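Local coordinates for sigma regulatory family protein-PP2C phosphatase (Chlamydia trachomatis serovar L2, PDB 6MAB) that is probably a membrane-bound phosphatase, whose periplasmic sensor domain, described here, is thought to respond to intermediates of the TCA cycle, at residues A[44-49]-A[65-70]; A[72-77]-A[89-94]. All coordinates share one frame; numbering follows the deposited sequence.

In the fold
Both contacts belong to the lobe built on the five-stranded antiparallel sheet, with centres about 24 Å (contact 1) and 20 Å (contact 2) from the chain centre. They lie in series along the chain: contact 1 packs the end of helix 35-45 against the end of helix 58-68, and contact 2 pairs strands 74-80 and 86-91, the edge of the sheet that these helices cover. Their centres are only about 9 Å apart. F68 joins them directly, its CB lying 3.7 Å from CG2 of I75, while E65 CB sits 3.5 Å from S92 O. No ligand site is identified beside either contact; they pack the helices against each other and onto the sheet edge.

Contact 1 (A[44-49]-A[65-70]); sequences EIFDLD and EKIFHS
A small apolar contact joins I45 and F46, where helix 35-45 runs out, to I67 and F68 near the C-terminal end of helix 58-68. It buries just 146 Å², wholly by van der Waals packing. I45 and I67 reach for each other tip to tip, with I45 CG2 3.7 Å from I67 CD1. The extended I67 chain (chi2 169°) carries its terminal methyl far enough to meet the F46 ring as well, at CZ. I45 CD1 approaches F68 CZ at 4.0 Å, giving each isoleucine branch its own partner. The rings meet rim to rim, F46 CE2 4.3 Å from F68 CE2, each near the other's plane. One face of each ring is taken by the preceding isoleucine: I45 CG2 lies over F46, off centre, and I67 CG2 over the middle of F68. Though F46 leaves helical geometry, its ring turns back among L60, E63 and M64 of the other helix. Long side chains suit this place because the backbones stay apart, I45 CA and I67 CA, the nearest, at 9.7 Å. This is apolar packing between the ends of two successive helices on one side of an antiparallel sheet.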
loop_
_atom_site.group_PDB
_atom_site.type_symbol
_atom_site.label_atom_id
_atom_site.label_comp_id
_atom_site.label_asym_id
_atom_site.label_seq_id
_atom_site.Cartn_x
_atom_site.Cartn_y
_atom_site.Cartn_z
ATOM N N GLU A 44 5.630 22.927 11.440
ATOM C CA GLU A 44 6.758 23.737 11.875
ATOM C C GLU A 44 7.151 24.733 10.801
ATOM O O GLU A 44 7.714 25.784 11.118
ATOM C CB GLU A 44 7.934 22.817 12.233
ATOM C CG GLU A 44 9.136 23.478 12.867
ATOM C CD GLU A 44 10.074 22.446 13.497
ATOM O OE1 GLU A 44 9.610 21.630 14.324
ATOM O OE2 GLU A 44 11.269 22.425 13.151
ATOM N N ILE A 45 6.826 24.433 9.549
ATOM C CA ILE A 45 7.124 25.309 8.423
ATOM C C ILE A 45 5.974 26.259 8.146
ATOM O O ILE A 45 6.184 27.466 8.007
ATOM C CB ILE A 45 7.457 24.464 7.174
ATOM C CG1 ILE A 45 8.673 23.580 7.449
ATOM C CG2 ILE A 45 7.689 25.359 5.964
ATOM C CD1 ILE A 45 8.962 22.562 6.356
ATOM N N PHE A 46 4.758 25.722 8.043
ATOM C CA PHE A 46 3.553 26.500 7.763
ATOM C C PHE A 46 2.576 26.395 8.932
ATOM O O PHE A 46 2.215 25.287 9.344
ATOM C CB PHE A 46 2.899 26.002 6.485
ATOM C CG PHE A 46 3.866 25.824 5.364
ATOM C CD1 PHE A 46 4.319 26.914 4.646
ATOM C CD2 PHE A 46 4.347 24.568 5.048
ATOM C CE1 PHE A 46 5.218 26.747 3.607
ATOM C CE2 PHE A 46 5.245 24.392 4.019
ATOM C CZ PHE A 46 5.685 25.483 3.297
ATOM N N ASP A 47 2.115 27.541 9.432
ATOM C CA ASP A 47 1.303 27.572 10.650
ATOM C C ASP A 47 -0.126 27.108 10.377
ATOM O O ASP A 47 -0.841 27.712 9.570
ATOM C CB ASP A 47 1.286 28.980 11.237
ATOM C CG ASP A 47 0.401 29.082 12.462
ATOM O OD1 ASP A 47 0.523 28.206 13.348
ATOM O OD2 ASP A 47 -0.416 30.026 12.535
ATOM N N LEU A 48 -0.561 26.061 11.078
ATOM C CA LEU A 48 -1.915 25.542 10.925
ATOM C C LEU A 48 -2.838 25.939 12.068
ATOM O O LEU A 48 -3.982 25.477 12.109
ATOM C CB LEU A 48 -1.893 24.019 10.805
ATOM C CG LEU A 48 -1.466 23.425 9.466
ATOM C CD1 LEU A 48 -1.395 21.902 9.547
ATOM C CD2 LEU A 48 -2.418 23.853 8.355
ATOM N N ASP A 49 -2.371 26.782 12.993
ATOM C CA ASP A 49 -3.196 27.155 14.139
ATOM C C ASP A 49 -4.478 27.848 13.697
ATOM O O ASP A 49 -5.542 27.647 14.299
ATOM C CB ASP A 49 -2.409 28.064 15.087
ATOM C CG ASP A 49 -1.446 27.297 15.979
ATOM O OD1 ASP A 49 -1.424 26.047 15.915
ATOM O OD2 ASP A 49 -0.712 27.954 16.752
ATOM N N GLU A 65 6.054 23.599 -3.002
ATOM C CA GLU A 65 6.802 23.019 -4.113
ATOM C C GLU A 65 8.312 23.149 -3.918
ATOM O O GLU A 65 9.062 22.194 -4.150
ATOM C CB GLU A 65 6.372 23.699 -5.405
ATOM C CG GLU A 65 7.082 23.199 -6.631
ATOM C CD GLU A 65 6.799 24.063 -7.830
ATOM O OE1 GLU A 65 6.906 25.303 -7.711
ATOM O OE2 GLU A 65 6.453 23.499 -8.885
ATOM N N LYS A 66 8.787 24.346 -3.554
ATOM C CA LYS A 66 10.229 24.552 -3.416
ATOM C C LYS A 66 10.827 23.602 -2.384
ATOM O O LYS A 66 11.935 23.078 -2.575
ATOM C CB LYS A 66 10.531 26.007 -3.034
ATOM C CG LYS A 66 10.567 26.964 -4.202
ATOM N N ILE A 67 10.107 23.359 -1.294
ATOM C CA ILE A 67 10.622 22.530 -0.212
ATOM C C ILE A 67 10.494 21.048 -0.536
ATOM O O ILE A 67 11.434 20.273 -0.319
ATOM C CB ILE A 67 9.896 22.871 1.102
ATOM C CG1 ILE A 67 10.178 24.322 1.502
ATOM C CG2 ILE A 67 10.302 21.886 2.207
ATOM C CD1 ILE A 67 9.305 24.824 2.643
ATOM N N PHE A 68 9.331 20.620 -1.038
ATOM C CA PHE A 68 8.973 19.205 -1.045
ATOM C C PHE A 68 8.953 18.553 -2.419
ATOM O O PHE A 68 8.755 17.334 -2.485
ATOM C CB PHE A 68 7.602 19.005 -0.395
ATOM C CG PHE A 68 7.583 19.287 1.080
ATOM C CD1 PHE A 68 8.281 18.485 1.951
ATOM C CD2 PHE A 68 6.862 20.338 1.585
ATOM C CE1 PHE A 68 8.269 18.736 3.300
ATOM C CE2 PHE A 68 6.844 20.593 2.935
ATOM C CZ PHE A 68 7.546 19.788 3.791
ATOM N N HIS A 69 9.155 19.304 -3.509
ATOM C CA HIS A 69 9.059 18.696 -4.836
ATOM C C HIS A 69 10.024 17.532 -4.984
ATOM O O HIS A 69 9.715 16.557 -5.679
ATOM C CB HIS A 69 9.333 19.732 -5.932
ATOM C CG HIS A 69 10.786 20.060 -6.119
ATOM N ND1 HIS A 69 11.482 20.902 -5.276
ATOM C CD2 HIS A 69 11.671 19.665 -7.066
ATOM C CE1 HIS A 69 12.733 21.004 -5.691
ATOM N NE2 HIS A 69 12.873 20.264 -6.775
ATOM N N SER A 70 11.182 17.604 -4.324
ATOM C CA SER A 70 12.228 16.610 -4.509
ATOM C C SER A 70 12.042 15.381 -3.623
ATOM O O SER A 70 12.680 14.358 -3.871
ATOM C CB SER A 70 13.595 17.239 -4.225
ATOM O OG SER A 70 13.638 17.720 -2.883
#

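Contact 2 (A[72-77]-A[89-94]); sequences YKEISL and VASSRI
The hydroxyl of S92 takes the part of a main-chain carbonyl in pairing with I75: I75 N donates to S92 OG at 2.9 Å, nearly straight at 168°, while S92 N returns a bond to I75 O. Beyond S91 the chain turns off the strand, and OG can step in because chi1 of 66° sets it between the backbone N and carbonyl carbon, facing I75. Serine is short enough for this, and I75 CG2 packs against the same OG.

Further along, S76 and S91 form a non-hydrogen-bonded pair with their hydroxyl oxygens 2.7 Å apart. S76 OG donates to E74 OE2, which Y101 also binds, and S91 OG accepts from R93 N, an ST turn. This is the antiparallel hairpin of strands 74-80 and 86-91, the latter at the edge of a five-stranded sheet whose strand order, 2-1-5-4-3, is consistent with the PAS-like sheet of Cache-type sensor domains. L77 and A90 form a hydrogen-bonded pair (L77 N to A90 O, 2.8 Å), and V89 and A90 together face L77 in a classic beta bulge, V89 N and, weakly, A90 N both reaching L77 O. The small A90 leaves room for L60 and M64 of helix 58-68, and L77 and I75 meet F42 of helix 35-45.

On the serine side, R93 crosses E74 at about a right angle. NH1 lies 2.7 Å from E74 OE1 in a salt bridge whose hydrogen bond is weak and bent, with the planes 65° apart; R93 NE turns to E95. K73 CE rests over one guanidinium face, the nearby carboxylates probably offsetting the like charges.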
loop_
_atom_site.group_PDB
_atom_site.type_symbol
_atom_site.label_atom_id
_atom_site.label_comp_id
_atom_site.label_asym_id
_atom_site.label_seq_id
_atom_site.Cartn_x
_atom_site.Cartn_y
_atom_site.Cartn_z
ATOM N N TYR A 72 8.667 14.348 -2.141
ATOM C CA TYR A 72 7.331 13.780 -2.225
ATOM C C TYR A 72 6.830 13.900 -3.651
ATOM O O TYR A 72 7.135 14.874 -4.343
ATOM C CB TYR A 72 6.371 14.496 -1.283
ATOM C CG TYR A 72 6.665 14.187 0.151
ATOM C CD1 TYR A 72 6.115 13.071 0.752
ATOM C CD2 TYR A 72 7.529 14.974 0.891
ATOM C CE1 TYR A 72 6.387 12.762 2.061
ATOM C CE2 TYR A 72 7.803 14.672 2.215
ATOM C CZ TYR A 72 7.227 13.565 2.785
ATOM O OH TYR A 72 7.499 13.217 4.079
ATOM N N LYS A 73 6.063 12.908 -4.101
ATOM C CA LYS A 73 5.338 13.114 -5.344
ATOM C C LYS A 73 4.293 14.204 -5.169
ATOM O O LYS A 73 4.051 14.985 -6.094
ATOM C CB LYS A 73 4.698 11.809 -5.813
ATOM C CG LYS A 73 3.824 11.989 -7.064
ATOM C CD LYS A 73 3.198 10.679 -7.536
ATOM C CE LYS A 73 2.401 10.887 -8.818
ATOM N NZ LYS A 73 3.280 10.747 -9.997
ATOM N N GLU A 74 3.697 14.289 -3.984
ATOM C CA GLU A 74 2.694 15.302 -3.692
ATOM C C GLU A 74 2.583 15.470 -2.193
ATOM O O GLU A 74 2.494 14.480 -1.461
ATOM C CB GLU A 74 1.318 14.902 -4.259
ATOM C CG GLU A 74 0.187 15.896 -3.963
ATOM C CD GLU A 74 -1.135 15.494 -4.617
ATOM O OE1 GLU A 74 -1.073 14.827 -5.663
ATOM O OE2 GLU A 74 -2.224 15.836 -4.089
ATOM N N ILE A 75 2.554 16.713 -1.741
ATOM C CA ILE A 75 2.008 17.019 -0.431
ATOM C C ILE A 75 0.953 18.107 -0.605
ATOM O O ILE A 75 1.217 19.139 -1.231
ATOM C CB ILE A 75 3.109 17.437 0.562
ATOM C CG1 ILE A 75 2.475 17.831 1.877
ATOM C CG2 ILE A 75 3.923 18.583 0.014
ATOM C CD1 ILE A 75 3.471 17.856 3.005
ATOM N N SER A 76 -0.260 17.849 -0.092
ATOM C CA SER A 76 -1.410 18.722 -0.307
ATOM C C SER A 76 -2.175 18.973 0.987
ATOM O O SER A 76 -2.376 18.064 1.787
ATOM C CB SER A 76 -2.383 18.116 -1.331
ATOM O OG SER A 76 -1.790 18.052 -2.612
ATOM N N LEU A 77 -2.617 20.216 1.151
ATOM C CA LEU A 77 -3.606 20.582 2.146
ATOM C C LEU A 77 -4.966 20.554 1.482
ATOM O O LEU A 77 -5.212 21.306 0.524
ATOM C CB LEU A 77 -3.348 21.971 2.702
ATOM C CG LEU A 77 -2.239 22.250 3.687
ATOM C CD1 LEU A 77 -2.307 23.747 4.013
ATOM C CD2 LEU A 77 -2.424 21.388 4.931
ATOM N N VAL A 89 -6.539 22.975 -1.491
ATOM C CA VAL A 89 -6.327 24.414 -1.361
ATOM C C VAL A 89 -4.856 24.799 -1.298
ATOM O O VAL A 89 -4.550 26.001 -1.344
ATOM C CB VAL A 89 -7.084 24.993 -0.146
ATOM C CG1 VAL A 89 -8.591 24.820 -0.334
ATOM C CG2 VAL A 89 -6.639 24.344 1.147
ATOM N N ALA A 90 -3.943 23.836 -1.201
ATOM C CA ALA A 90 -2.522 24.092 -1.377
ATOM C C ALA A 90 -1.848 22.765 -1.698
ATOM O O ALA A 90 -2.211 21.735 -1.124
ATOM C CB ALA A 90 -1.905 24.725 -0.128
ATOM N N SER A 91 -0.892 22.787 -2.632
ATOM C CA SER A 91 -0.179 21.574 -3.012
ATOM C C SER A 91 1.219 21.890 -3.536
ATOM O O SER A 91 1.436 22.905 -4.207
ATOM C CB SER A 91 -0.937 20.802 -4.093
ATOM O OG SER A 91 -0.303 19.554 -4.331
ATOM N N SER A 92 2.163 21.002 -3.228
ATOM C CA SER A 92 3.458 21.012 -3.899
ATOM C C SER A 92 3.332 20.679 -5.374
ATOM O O SER A 92 4.272 20.943 -6.132
ATOM C CB SER A 92 4.409 20.015 -3.237
ATOM O OG SER A 92 3.955 18.687 -3.412
ATOM N N ARG A 93 2.209 20.079 -5.785
ATOM C CA ARG A 93 1.891 19.829 -7.195
ATOM C C ARG A 93 0.932 20.920 -7.635
ATOM O O ARG A 93 -0.276 20.826 -7.401
ATOM C CB ARG A 93 1.255 18.459 -7.406
ATOM C CG ARG A 93 2.222 17.313 -7.583
ATOM C CD ARG A 93 1.477 15.983 -7.619
ATOM N NE ARG A 93 0.907 15.663 -8.921
ATOM C CZ ARG A 93 0.053 14.662 -9.134
ATOM N NH1 ARG A 93 -0.348 13.887 -8.129
ATOM N NH2 ARG A 93 -0.411 14.438 -10.350
ATOM N N ILE A 94 1.472 21.951 -8.290
ATOM C CA ILE A 94 0.666 23.119 -8.618
ATOM C C ILE A 94 -0.544 22.703 -9.432
ATOM O O ILE A 94 -1.639 23.268 -9.290
ATOM C CB ILE A 94 1.525 24.157 -9.366
ATOM C CG1 ILE A 94 2.753 24.531 -8.524
ATOM C CG2 ILE A 94 0.699 25.388 -9.743
ATOM C CD1 ILE A 94 2.447 24.994 -7.115
HETATM O O HOH W 1 5.651 17.525 -4.709
#